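PDB 5BN3: V-type ATP synthase alpha chain from Nanoarchaeum equitans Kin4-M, which belongs to the alpha/beta family of rotary ATPase subunits and is built round a P-loop nucleotide-binding domain, with ADP bound in this model. Local coordinates for residues 479-483 against 538-542; 454-459 against 474-478; 202-206 against 498-502; 400-405 against 417-423. All blocks are in the same frame, centred on the assembly; numbering follows the deposited sequence.

How the contacts relate
From the N terminus, 202-206 opens the longest loop, which contact 3 closes only at 498-502. Contact 4 (400-405 with 417-423) is nested inside it, closing a short loop that carries helix 406-410, and touches contact 3 through V206 and I417. Contact 2 (454-459 with 474-478), also nested, turns the chain from helix 441-458 into helix 472-489; L420 of contact 4 packs on S456 there. Further along helix 472-489, contact 1 begins at 479-483 and closes at 538-542, past 498-502, so contacts 1 and 3 cross. Contacts 1 and 2 knit the helical C-terminal domain, and contact 3 ties that domain back to the nucleotide-binding domain.

Contact 1: residues 479-483 against 538-542; sequences HMGRI and HEKII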
loop_
_atom_site.group_PDB
_atom_site.type_symbol
_atom_site.label_atom_id
_atom_site.label_comp_id
_atom_site.label_asym_id
_atom_site.label_seq_id
_atom_site.Cartn_x
_atom_site.Cartn_y
_atom_site.Cartn_z
ATOM N N HIS A 479 -20.121 33.362 -12.284
ATOM C CA HIS A 479 -21.517 33.779 -12.287
ATOM C C HIS A 479 -22.377 32.791 -13.069
ATOM O O HIS A 479 -23.367 32.273 -12.552
ATOM C CB HIS A 479 -21.642 35.175 -12.898
ATOM C CG HIS A 479 -23.007 35.766 -12.787
ATOM N ND1 HIS A 479 -23.629 35.994 -11.574
ATOM C CD2 HIS A 479 -23.881 36.191 -13.732
ATOM C CE1 HIS A 479 -24.817 36.522 -11.779
ATOM N NE2 HIS A 479 -24.995 36.655 -13.086
ATOM N N MET A 480 -21.993 32.539 -14.317
ATOM C CA MET A 480 -22.726 31.618 -15.182
ATOM C C MET A 480 -22.622 30.175 -14.700
ATOM O O MET A 480 -23.571 29.400 -14.833
ATOM C CB MET A 480 -22.215 31.709 -16.621
ATOM C CG MET A 480 -22.409 33.066 -17.271
ATOM S SD MET A 480 -24.124 33.613 -17.237
ATOM C CE MET A 480 -24.924 32.251 -18.082
ATOM N N GLY A 481 -21.464 29.818 -14.151
ATOM C CA GLY A 481 -21.246 28.486 -13.617
ATOM C C GLY A 481 -22.202 28.188 -12.480
ATOM O O GLY A 481 -22.753 27.090 -12.396
ATOM N N ARG A 482 -22.402 29.173 -11.608
ATOM C CA ARG A 482 -23.344 29.044 -10.501
ATOM C C ARG A 482 -24.775 28.850 -11.003
ATOM O O ARG A 482 -25.538 28.060 -10.443
ATOM C CB ARG A 482 -23.263 30.269 -9.581
ATOM C CG ARG A 482 -24.311 30.280 -8.471
ATOM C CD ARG A 482 -24.197 31.507 -7.572
ATOM N NE ARG A 482 -25.228 31.521 -6.534
ATOM C CZ ARG A 482 -26.351 32.232 -6.602
ATOM N NH1 ARG A 482 -26.589 32.998 -7.657
ATOM N NH2 ARG A 482 -27.232 32.181 -5.611
ATOM N N ILE A 483 -25.128 29.572 -12.064
ATOM C CA ILE A 483 -26.459 29.481 -12.657
ATOM C C ILE A 483 -26.707 28.099 -13.260
ATOM O O ILE A 483 -27.779 27.516 -13.086
ATOM C CB ILE A 483 -26.660 30.556 -13.746
ATOM C CG1 ILE A 483 -26.563 31.959 -13.138
ATOM C CG2 ILE A 483 -28.005 30.388 -14.430
ATOM C CD1 ILE A 483 -26.723 33.070 -14.153
ATOM N N HIS A 538 -30.470 36.548 -12.454
ATOM C CA HIS A 538 -29.843 35.247 -12.242
ATOM C C HIS A 538 -30.560 34.437 -11.164
ATOM O O HIS A 538 -30.708 33.221 -11.293
ATOM C CB HIS A 538 -28.349 35.393 -11.925
ATOM C CG HIS A 538 -28.059 36.070 -10.620
ATOM N ND1 HIS A 538 -28.150 37.432 -10.448
ATOM C CD2 HIS A 538 -27.651 35.565 -9.429
ATOM C CE1 HIS A 538 -27.824 37.741 -9.202
ATOM N NE2 HIS A 538 -27.518 36.625 -8.567
ATOM N N GLU A 539 -31.019 35.114 -10.116
ATOM C CA GLU A 539 -31.734 34.445 -9.034
ATOM C C GLU A 539 -33.125 33.970 -9.456
ATOM O O GLU A 539 -33.649 33.003 -8.903
ATOM C CB GLU A 539 -31.829 35.348 -7.798
ATOM C CG GLU A 539 -30.486 35.713 -7.165
ATOM C CD GLU A 539 -29.791 34.537 -6.489
ATOM O OE1 GLU A 539 -30.338 33.413 -6.501
ATOM O OE2 GLU A 539 -28.689 34.740 -5.937
ATOM N N LYS A 540 -33.718 34.647 -10.435
ATOM C CA LYS A 540 -35.019 34.242 -10.962
ATOM C C LYS A 540 -34.895 32.993 -11.830
ATOM O O LYS A 540 -35.744 32.102 -11.779
ATOM C CB LYS A 540 -35.661 35.378 -11.767
ATOM C CG LYS A 540 -35.990 36.610 -10.940
ATOM C CD LYS A 540 -36.705 36.223 -9.655
ATOM C CE LYS A 540 -36.018 36.829 -8.440
ATOM N NZ LYS A 540 -36.387 36.115 -7.185
ATOM N N ILE A 541 -33.831 32.940 -12.627
ATOM C CA ILE A 541 -33.545 31.784 -13.473
ATOM C C ILE A 541 -33.280 30.533 -12.631
ATOM O O ILE A 541 -33.759 29.443 -12.951
ATOM C CB ILE A 541 -32.335 32.060 -14.399
ATOM C CG1 ILE A 541 -32.653 33.208 -15.362
ATOM C CG2 ILE A 541 -31.947 30.814 -15.178
ATOM C CD1 ILE A 541 -31.525 33.535 -16.320
ATOM N N ILE A 542 -32.522 30.704 -11.551
ATOM C CA ILE A 542 -32.174 29.607 -10.650
ATOM C C ILE A 542 -33.410 28.969 -9.995
ATOM O O ILE A 542 -33.436 27.761 -9.747
ATOM C CB ILE A 542 -31.141 30.082 -9.588
ATOM C CG1 ILE A 542 -29.774 30.295 -10.250
ATOM C CG2 ILE A 542 -31.007 29.088 -8.454
ATOM C CD1 ILE A 542 -28.714 30.864 -9.322
#
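A chi1 of 66° places the H538 ring between its own backbone N and carbonyl carbon, facing H479, whose CG lies anti to its backbone N. The two imidazoles meet where helix 472-489 packs beside helix 537-542 in the helical C-terminal part of the subunit. They form a T-shaped pair: the H479 edge, led by CE1, points at the face of H538, with H479 CE1 3.5 Å from H538 CG and the planes 62° apart. A hydrogen bond between H479 NE2 and Y516 OH on helix 503-523 restrains the rotation of the H479 ring. CG of the neighbouring E539 rests on the opposite face of H538, and R482 NH1 stands at the ring edge, 3.3 Å from H538 CD2, so the imidazole is hemmed in from three directions.

R482, extended from CG to NE, reaches across to E539, which bends at chi2 to meet it in a salt bridge. R482 NH2 lies 3.0 Å from E539 OE2, on its syn side, and NH1 adds a weak bond to the same oxygen. Because the guanidinium and carboxylate planes are 70° apart, this is no flat, side-by-side pairing. Beneath the polar groups I483 CD1 presses on H538 CB at 3.6 Å, and I483 CG2 sits 4.0 Å from I541 CG2. One face of the guanidinium is covered by I542, whose CD1 is 3.4 Å from R482 NH1.

Contact 2: residues 454-459 against 474-478; sequences RESELM and EKIYL
R454 and Y477 make the aromatic part of this contact, a CH-pi interaction in which R454 CG sits squarely over the ring, 3.6 Å from its centroid and 11° off the normal. With CG anti to the backbone N, the arginine lays its aliphatic root on the tyrosine face; a bend at chi2 then carries the guanidinium off beyond the ring, its plane steeply inclined to it.

The apolar contacts fan out from L458 and L478. L458 sets CD1 against E474 and Y477, 3.4 Å from the backbone E474 O and 4.0 Å from Y477 CB. L478 CD2 gathers three partners: it meets L458 CB at 4.1 Å, E455 CG at 3.9 Å and the methyl of M459, CE, at 3.7 Å. This is a helix-loop-helix arrangement in the C-terminal domain, where helix 441-458 hands over to helix 472-489, the short segments crossing at -111° with their axes 9.0 Å apart.

No hydrogen bond spans the two segments, and the acidic groups look elsewhere. E455 runs out extended past L478 to a salt bridge from OE2 to R485, two turns past L478 on helix 472-489, while E474 OE1 accepts from the backbone N of S471.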
loop_
_atom_site.group_PDB
_atom_site.type_symbol
_atom_site.label_atom_id
_atom_site.label_comp_id
_atom_site.label_asym_id
_atom_site.label_seq_id
_atom_site.Cartn_x
_atom_site.Cartn_y
_atom_site.Cartn_z
ATOM N N ARG A 454 -14.063 26.187 -17.299
ATOM C CA ARG A 454 -13.375 27.446 -17.024
ATOM C C ARG A 454 -13.529 27.846 -15.560
ATOM O O ARG A 454 -12.574 28.300 -14.932
ATOM C CB ARG A 454 -13.897 28.559 -17.937
ATOM C CG ARG A 454 -13.085 29.849 -17.875
ATOM C CD ARG A 454 -11.786 29.728 -18.664
ATOM N NE ARG A 454 -10.858 30.827 -18.399
ATOM C CZ ARG A 454 -9.786 30.722 -17.621
ATOM N NH1 ARG A 454 -9.507 29.566 -17.034
ATOM N NH2 ARG A 454 -8.991 31.765 -17.431
ATOM N N GLU A 455 -14.733 27.672 -15.022
ATOM C CA GLU A 455 -14.980 27.917 -13.603
ATOM C C GLU A 455 -14.080 27.032 -12.746
ATOM O O GLU A 455 -13.530 27.480 -11.740
ATOM C CB GLU A 455 -16.452 27.659 -13.257
ATOM C CG GLU A 455 -16.770 27.797 -11.770
ATOM C CD GLU A 455 -18.215 27.470 -11.434
ATOM O OE1 GLU A 455 -18.711 26.410 -11.875
ATOM O OE2 GLU A 455 -18.856 28.274 -10.721
ATOM N N SER A 456 -13.925 25.779 -13.159
ATOM C CA SER A 456 -13.068 24.837 -12.452
ATOM C C SER A 456 -11.612 25.299 -12.443
ATOM O O SER A 456 -10.935 25.225 -11.417
ATOM C CB SER A 456 -13.178 23.452 -13.088
ATOM O OG SER A 456 -12.319 22.532 -12.445
ATOM N N GLU A 457 -11.137 25.774 -13.592
ATOM C CA GLU A 457 -9.780 26.297 -13.715
ATOM C C GLU A 457 -9.556 27.490 -12.791
ATOM O O GLU A 457 -8.448 27.707 -12.304
ATOM C CB GLU A 457 -9.500 26.724 -15.161
ATOM C CG GLU A 457 -9.517 25.595 -16.182
ATOM C CD GLU A 457 -9.443 26.107 -17.610
ATOM O OE1 GLU A 457 -9.394 27.343 -17.802
ATOM O OE2 GLU A 457 -9.438 25.276 -18.543
ATOM N N LEU A 458 -10.618 28.255 -12.549
ATOM C CA LEU A 458 -10.521 29.509 -11.802
ATOM C C LEU A 458 -10.561 29.343 -10.281
ATOM O O LEU A 458 -10.054 30.194 -9.551
ATOM C CB LEU A 458 -11.623 30.477 -12.249
ATOM C CG LEU A 458 -11.495 31.082 -13.650
ATOM C CD1 LEU A 458 -12.736 31.876 -14.024
ATOM C CD2 LEU A 458 -10.273 31.969 -13.724
ATOM N N MET A 459 -11.152 28.249 -9.808
ATOM C CA MET A 459 -11.368 28.052 -8.373
ATOM C C MET A 459 -10.084 27.767 -7.587
ATOM O O MET A 459 -10.074 27.851 -6.358
ATOM C CB MET A 459 -12.394 26.940 -8.130
ATOM C CG MET A 459 -13.813 27.271 -8.584
ATOM S SD MET A 459 -14.849 28.055 -7.329
ATOM C CE MET A 459 -14.476 29.785 -7.595
ATOM N N GLU A 474 -13.358 37.144 -15.954
ATOM C CA GLU A 474 -13.187 35.881 -15.241
ATOM C C GLU A 474 -14.368 35.619 -14.310
ATOM O O GLU A 474 -14.885 34.504 -14.254
ATOM C CB GLU A 474 -11.874 35.887 -14.448
ATOM C CG GLU A 474 -10.620 35.781 -15.307
ATOM C CD GLU A 474 -9.364 36.228 -14.576
ATOM O OE1 GLU A 474 -9.486 36.807 -13.474
ATOM O OE2 GLU A 474 -8.255 36.004 -15.106
ATOM N N LYS A 475 -14.793 36.654 -13.588
ATOM C CA LYS A 475 -15.920 36.548 -12.661
ATOM C C LYS A 475 -17.211 36.087 -13.333
ATOM O O LYS A 475 -18.049 35.448 -12.697
ATOM C CB LYS A 475 -16.167 37.885 -11.954
ATOM C CG LYS A 475 -15.195 38.201 -10.828
ATOM C CD LYS A 475 -15.618 39.470 -10.101
ATOM C CE LYS A 475 -14.610 39.878 -9.038
ATOM N NZ LYS A 475 -14.997 41.158 -8.382
ATOM N N ILE A 476 -17.370 36.412 -14.613
ATOM C CA ILE A 476 -18.569 36.034 -15.355
ATOM C C ILE A 476 -18.708 34.514 -15.468
ATOM O O ILE A 476 -19.816 33.993 -15.588
ATOM C CB ILE A 476 -18.614 36.692 -16.765
ATOM C CG1 ILE A 476 -19.998 36.518 -17.404
ATOM C CG2 ILE A 476 -17.514 36.143 -17.663
ATOM C CD1 ILE A 476 -20.036 36.772 -18.902
ATOM N N TYR A 477 -17.585 33.804 -15.412
ATOM C CA TYR A 477 -17.611 32.347 -15.477
ATOM C C TYR A 477 -18.077 31.738 -14.157
ATOM O O TYR A 477 -18.740 30.701 -14.138
ATOM C CB TYR A 477 -16.240 31.797 -15.891
ATOM C CG TYR A 477 -15.913 32.056 -17.342
ATOM C CD1 TYR A 477 -16.559 31.356 -18.350
ATOM C CD2 TYR A 477 -14.965 33.002 -17.707
ATOM C CE1 TYR A 477 -16.272 31.587 -19.680
ATOM C CE2 TYR A 477 -14.670 33.241 -19.039
ATOM C CZ TYR A 477 -15.329 32.529 -20.020
ATOM O OH TYR A 477 -15.046 32.755 -21.347
ATOM N N LEU A 478 -17.732 32.395 -13.053
ATOM C CA LEU A 478 -18.208 31.985 -11.739
ATOM C C LEU A 478 -19.699 32.289 -11.624
ATOM O O LEU A 478 -20.445 31.569 -10.960
ATOM C CB LEU A 478 -17.435 32.718 -10.641
ATOM C CG LEU A 478 -15.910 32.713 -10.774
ATOM C CD1 LEU A 478 -15.247 33.443 -9.613
ATOM C CD2 LEU A 478 -15.389 31.293 -10.881
#

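Contact 3: residues 202-206 against 498-502; sequences TGTRV and DSYSP
Two nitrogens of R205 converge end-on upon one carboxylate oxygen of D498 in a salt bridge, R205 NH2 at 3.0 Å and NH1 at 3.2 Å from D498 OD1. NH2 uses the syn lone pair of OD1, whereas NH1 arrives nearly along its C-O bond. The two flat groups are almost coplanar, 9° apart, and OD1 lies in the guanidinium plane. At the same edge R205 NH1 gives a weak bond to S501 OG, 3.1 Å away and itself hydrogen-bonded to T506 OG1 on helix 503-523; a bend at chi3 (-74°) turns the arginine head toward D498 and S501. Beside this, the backbones join directly, S501 N to G203 O at 3.0 Å, with the N-H on a lone pair in the carbonyl plane. G203 has a positive phi of 96°, and its bare CA packs 3.9 Å from Y500 CE1.

Here the N-terminal end of helix 205-210, in the nucleotide-binding part, is fastened to the loop that leads into helix 503-523 of the C-terminal domain. An ST turn shapes the first side: T202 OG1 accepts from T204 N at 3.0 Å. One water bridges T204 OG1 and S499 O, and a second accepts from R205 NH1 while lying close to the carbonyls of D498 and Y500.

Further out, the arginine is fixed by backbone oxygens, NE by F488 O and NH2 by Q490 O. D498 OD2, the other oxygen, takes a salt bridge from R545 and a hydrogen bond from D492 N. D492 lines the ADP pocket, and the D498 side chain is about 8 Å from the nucleotide.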
loop_
_atom_site.group_PDB
_atom_site.type_symbol
_atom_site.label_atom_id
_atom_site.label_comp_id
_atom_site.label_asym_id
_atom_site.label_seq_id
_atom_site.Cartn_x
_atom_site.Cartn_y
_atom_site.Cartn_z
ATOM N N THR A 202 -34.231 10.116 -19.642
ATOM C CA THR A 202 -34.419 9.717 -18.249
ATOM C C THR A 202 -35.398 10.607 -17.496
ATOM O O THR A 202 -36.068 10.159 -16.565
ATOM C CB THR A 202 -33.079 9.711 -17.484
ATOM O OG1 THR A 202 -32.555 11.043 -17.412
ATOM C CG2 THR A 202 -32.075 8.816 -18.181
ATOM N N GLY A 203 -35.471 11.874 -17.889
ATOM C CA GLY A 203 -36.262 12.840 -17.150
ATOM C C GLY A 203 -35.386 13.602 -16.175
ATOM O O GLY A 203 -35.850 14.510 -15.483
ATOM N N THR A 204 -34.114 13.214 -16.118
ATOM C CA THR A 204 -33.115 13.928 -15.328
ATOM C C THR A 204 -32.210 14.705 -16.281
ATOM O O THR A 204 -31.593 14.121 -17.174
ATOM C CB THR A 204 -32.277 12.958 -14.472
ATOM O OG1 THR A 204 -33.129 12.295 -13.528
ATOM C CG2 THR A 204 -31.191 13.712 -13.718
ATOM N N ARG A 205 -32.136 16.021 -16.084
ATOM C CA ARG A 205 -31.465 16.926 -17.022
ATOM C C ARG A 205 -30.001 16.587 -17.320
ATOM O O ARG A 205 -29.603 16.518 -18.485
ATOM C CB ARG A 205 -31.580 18.379 -16.535
ATOM C CG ARG A 205 -33.006 18.929 -16.568
ATOM C CD ARG A 205 -33.060 20.401 -16.176
ATOM N NE ARG A 205 -32.874 20.600 -14.741
ATOM C CZ ARG A 205 -33.862 20.570 -13.852
ATOM N NH1 ARG A 205 -35.105 20.345 -14.247
ATOM N NH2 ARG A 205 -33.606 20.761 -12.567
ATOM N N VAL A 206 -29.203 16.380 -16.277
ATOM C CA VAL A 206 -27.782 16.099 -16.467
ATOM C C VAL A 206 -27.569 14.809 -17.262
ATOM O O VAL A 206 -26.631 14.701 -18.052
ATOM C CB VAL A 206 -27.015 16.072 -15.114
ATOM C CG1 VAL A 206 -27.554 14.977 -14.195
ATOM C CG2 VAL A 206 -25.520 15.907 -15.340
ATOM N N ASP A 498 -39.953 19.631 -9.635
ATOM C CA ASP A 498 -38.612 19.454 -10.195
ATOM C C ASP A 498 -38.211 17.992 -10.402
ATOM O O ASP A 498 -37.290 17.706 -11.167
ATOM C CB ASP A 498 -37.575 20.171 -9.326
ATOM C CG ASP A 498 -36.271 20.424 -10.059
ATOM O OD1 ASP A 498 -36.277 20.463 -11.308
ATOM O OD2 ASP A 498 -35.234 20.598 -9.385
ATOM N N SER A 499 -38.905 17.075 -9.732
ATOM C CA SER A 499 -38.582 15.647 -9.807
ATOM C C SER A 499 -38.480 15.133 -11.242
ATOM O O SER A 499 -37.504 14.472 -11.605
ATOM C CB SER A 499 -39.613 14.829 -9.027
ATOM O OG SER A 499 -39.316 13.447 -9.098
ATOM N N TYR A 500 -39.482 15.455 -12.054
ATOM C CA TYR A 500 -39.469 15.106 -13.469
ATOM C C TYR A 500 -39.183 16.334 -14.327
ATOM O O TYR A 500 -39.762 17.402 -14.114
ATOM C CB TYR A 500 -40.805 14.480 -13.874
ATOM C CG TYR A 500 -40.958 14.237 -15.361
ATOM C CD1 TYR A 500 -40.018 13.497 -16.064
ATOM C CD2 TYR A 500 -42.053 14.731 -16.055
ATOM C CE1 TYR A 500 -40.158 13.265 -17.420
ATOM C CE2 TYR A 500 -42.203 14.504 -17.412
ATOM C CZ TYR A 500 -41.252 13.770 -18.087
ATOM O OH TYR A 500 -41.388 13.538 -19.434
ATOM N N SER A 501 -38.284 16.180 -15.292
ATOM C CA SER A 501 -37.951 17.269 -16.204
ATOM C C SER A 501 -38.130 16.830 -17.651
ATOM O O SER A 501 -37.247 16.192 -18.227
ATOM C CB SER A 501 -36.517 17.754 -15.972
ATOM O OG SER A 501 -36.250 18.929 -16.720
ATOM N N PRO A 502 -39.283 17.168 -18.246
ATOM C CA PRO A 502 -39.515 16.838 -19.656
ATOM C C PRO A 502 -38.595 17.669 -20.542
ATOM O O PRO A 502 -38.082 18.693 -20.085
ATOM C CB PRO A 502 -40.977 17.242 -19.873
ATOM C CG PRO A 502 -41.223 18.315 -18.861
ATOM C CD PRO A 502 -40.398 17.934 -17.660
HETATM O O HOH W 1 -34.938 13.644 -11.292
HETATM O O HOH W 2 -37.864 19.318 -13.407
#

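Contact 4: residues 400-405 against 417-423; sequences ALWALD and INYLISY
The tight end is the pairing of L401 with Y423, whose backbones form an antiparallel hydrogen-bonded pair, L401 N to Y423 O at 2.9 Å and Y423 N to L401 O at 3.1 Å. The tyrosine ring, held between its own N and carbonyl carbon (chi1 63°), lies over L401, whose CB meets its face 3.7 Å from the centroid as a CH-pi contact. Next along, S422 OG stands in for a strand carbonyl: it accepts from A403 N at 2.9 Å and donates a hydrogen bond to N418 O. A403 O takes a nearly straight bond from N418 N, 2.8 Å long, while I417 CD1 fills in against W402 CB and L404 CD2.

The other margin is looser. N418 ND2 reaches D405 OD1 only at 3.3 Å and from above the carboxylate plane; D405 OD1 also has a salt bridge to K407. Y419 and L420, partly exposed, lean on helix 441-458, in an Asx turn with L420 N on N418 OD1, and I421 packs on Q307 of the neighbouring NEQ263 chain.

Backbone bonds join 400-404 to strand 218-222, and L404 touches S227 of the ADP pocket, placing this pairing beside the P-loop of the nucleotide-binding fold.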
loop_
_atom_site.group_PDB
_atom_site.type_symbol
_atom_site.label_atom_id
_atom_site.label_comp_id
_atom_site.label_asym_id
_atom_site.label_seq_id
_atom_site.Cartn_x
_atom_site.Cartn_y
_atom_site.Cartn_z
ATOM N N ALA A 400 -21.195 4.653 -20.813
ATOM C CA ALA A 400 -21.077 5.936 -20.121
ATOM C C ALA A 400 -20.704 5.794 -18.657
ATOM O O ALA A 400 -21.036 4.796 -18.011
ATOM C CB ALA A 400 -22.365 6.733 -20.243
ATOM N N LEU A 401 -20.020 6.812 -18.143
ATOM C CA LEU A 401 -19.731 6.916 -16.719
ATOM C C LEU A 401 -20.533 8.062 -16.119
ATOM O O LEU A 401 -20.329 9.224 -16.475
ATOM C CB LEU A 401 -18.235 7.163 -16.490
ATOM C CG LEU A 401 -17.792 7.604 -15.090
ATOM C CD1 LEU A 401 -18.200 6.569 -14.064
ATOM C CD2 LEU A 401 -16.288 7.848 -15.029
ATOM N N TRP A 402 -21.453 7.736 -15.219
ATOM C CA TRP A 402 -22.176 8.755 -14.465
ATOM C C TRP A 402 -21.605 8.799 -13.050
ATOM O O TRP A 402 -22.165 8.219 -12.120
ATOM C CB TRP A 402 -23.678 8.453 -14.458
ATOM C CG TRP A 402 -24.307 8.561 -15.828
ATOM C CD1 TRP A 402 -23.812 9.245 -16.902
ATOM C CD2 TRP A 402 -25.536 7.955 -16.271
ATOM N NE1 TRP A 402 -24.658 9.111 -17.979
ATOM C CE2 TRP A 402 -25.718 8.329 -17.620
ATOM C CE3 TRP A 402 -26.493 7.144 -15.658
ATOM C CZ2 TRP A 402 -26.828 7.911 -18.366
ATOM C CZ3 TRP A 402 -27.594 6.733 -16.401
ATOM C CH2 TRP A 402 -27.749 7.118 -17.741
ATOM N N ALA A 403 -20.477 9.490 -12.901
ATOM C CA ALA A 403 -19.716 9.471 -11.649
ATOM C C ALA A 403 -20.283 10.400 -10.587
ATOM O O ALA A 403 -20.477 11.594 -10.830
ATOM C CB ALA A 403 -18.263 9.817 -11.912
ATOM N N LEU A 404 -20.521 9.858 -9.398
ATOM C CA LEU A 404 -21.031 10.664 -8.296
ATOM C C LEU A 404 -19.883 11.168 -7.420
ATOM O O LEU A 404 -18.894 10.465 -7.210
ATOM C CB LEU A 404 -22.057 9.877 -7.478
ATOM C CG LEU A 404 -23.302 9.491 -8.279
ATOM C CD1 LEU A 404 -24.288 8.712 -7.428
ATOM C CD2 LEU A 404 -23.969 10.733 -8.845
ATOM N N ASP A 405 -20.022 12.389 -6.917
ATOM C CA ASP A 405 -18.901 13.082 -6.291
ATOM C C ASP A 405 -19.167 13.469 -4.834
ATOM O O ASP A 405 -20.178 14.103 -4.525
ATOM C CB ASP A 405 -18.552 14.319 -7.123
ATOM C CG ASP A 405 -17.269 14.974 -6.683
ATOM O OD1 ASP A 405 -16.184 14.468 -7.042
ATOM O OD2 ASP A 405 -17.344 16.005 -5.989
ATOM N N ILE A 417 -23.402 14.563 -9.811
ATOM C CA ILE A 417 -22.630 14.140 -10.977
ATOM C C ILE A 417 -21.388 15.012 -11.170
ATOM O O ILE A 417 -21.495 16.232 -11.308
ATOM C CB ILE A 417 -23.486 14.201 -12.261
ATOM C CG1 ILE A 417 -24.624 13.176 -12.203
ATOM C CG2 ILE A 417 -22.627 13.957 -13.489
ATOM C CD1 ILE A 417 -24.166 11.734 -12.371
ATOM N N ASN A 418 -20.215 14.383 -11.173
ATOM C CA ASN A 418 -18.967 15.066 -11.507
ATOM C C ASN A 418 -18.918 15.333 -13.009
ATOM O O ASN A 418 -18.637 14.429 -13.798
ATOM C CB ASN A 418 -17.770 14.212 -11.064
ATOM C CG ASN A 418 -16.434 14.926 -11.220
ATOM O OD1 ASN A 418 -16.187 15.614 -12.211
ATOM N ND2 ASN A 418 -15.559 14.753 -10.236
ATOM N N TYR A 419 -19.180 16.579 -13.398
ATOM C CA TYR A 419 -19.295 16.948 -14.809
ATOM C C TYR A 419 -17.957 17.084 -15.533
ATOM O O TYR A 419 -17.921 17.398 -16.724
ATOM C CB TYR A 419 -20.109 18.240 -14.952
ATOM C CG TYR A 419 -19.744 19.314 -13.953
ATOM C CD1 TYR A 419 -18.607 20.088 -14.121
ATOM C CD2 TYR A 419 -20.550 19.562 -12.851
ATOM C CE1 TYR A 419 -18.275 21.070 -13.216
ATOM C CE2 TYR A 419 -20.225 20.544 -11.940
ATOM C CZ TYR A 419 -19.087 21.294 -12.131
ATOM O OH TYR A 419 -18.749 22.276 -11.231
ATOM N N LEU A 420 -16.860 16.848 -14.820
ATOM C CA LEU A 420 -15.534 16.883 -15.430
ATOM C C LEU A 420 -15.004 15.474 -15.672
ATOM O O LEU A 420 -14.258 15.232 -16.621
ATOM C CB LEU A 420 -14.557 17.662 -14.545
ATOM C CG LEU A 420 -14.870 19.144 -14.327
ATOM C CD1 LEU A 420 -13.755 19.828 -13.556
ATOM C CD2 LEU A 420 -15.091 19.833 -15.656
ATOM N N ILE A 421 -15.409 14.551 -14.806
ATOM C CA ILE A 421 -14.938 13.171 -14.844
ATOM C C ILE A 421 -15.913 12.254 -15.596
ATOM O O ILE A 421 -15.498 11.327 -16.299
ATOM C CB ILE A 421 -14.699 12.658 -13.406
ATOM C CG1 ILE A 421 -13.482 13.361 -12.792
ATOM C CG2 ILE A 421 -14.513 11.156 -13.380
ATOM C CD1 ILE A 421 -12.208 13.176 -13.588
ATOM N N SER A 422 -17.207 12.523 -15.461
ATOM C CA SER A 422 -18.225 11.742 -16.165
ATOM C C SER A 422 -18.079 11.875 -17.679
ATOM O O SER A 422 -17.515 12.853 -18.174
ATOM C CB SER A 422 -19.630 12.175 -15.737
ATOM O OG SER A 422 -19.827 11.955 -14.352
ATOM N N TYR A 423 -18.584 10.881 -18.407
ATOM C CA TYR A 423 -18.527 10.879 -19.863
ATOM C C TYR A 423 -19.618 10.009 -20.468
ATOM O O TYR A 423 -20.173 9.137 -19.799
ATOM C CB TYR A 423 -17.153 10.394 -20.359
ATOM C CG TYR A 423 -16.802 8.966 -19.989
ATOM C CD1 TYR A 423 -17.339 7.889 -20.685
ATOM C CD2 TYR A 423 -15.913 8.700 -18.964
ATOM C CE1 TYR A 423 -17.017 6.594 -20.353
ATOM C CE2 TYR A 423 -15.577 7.406 -18.630
ATOM C CZ TYR A 423 -16.136 6.360 -19.327
ATOM O OH TYR A 423 -15.812 5.066 -19.003
#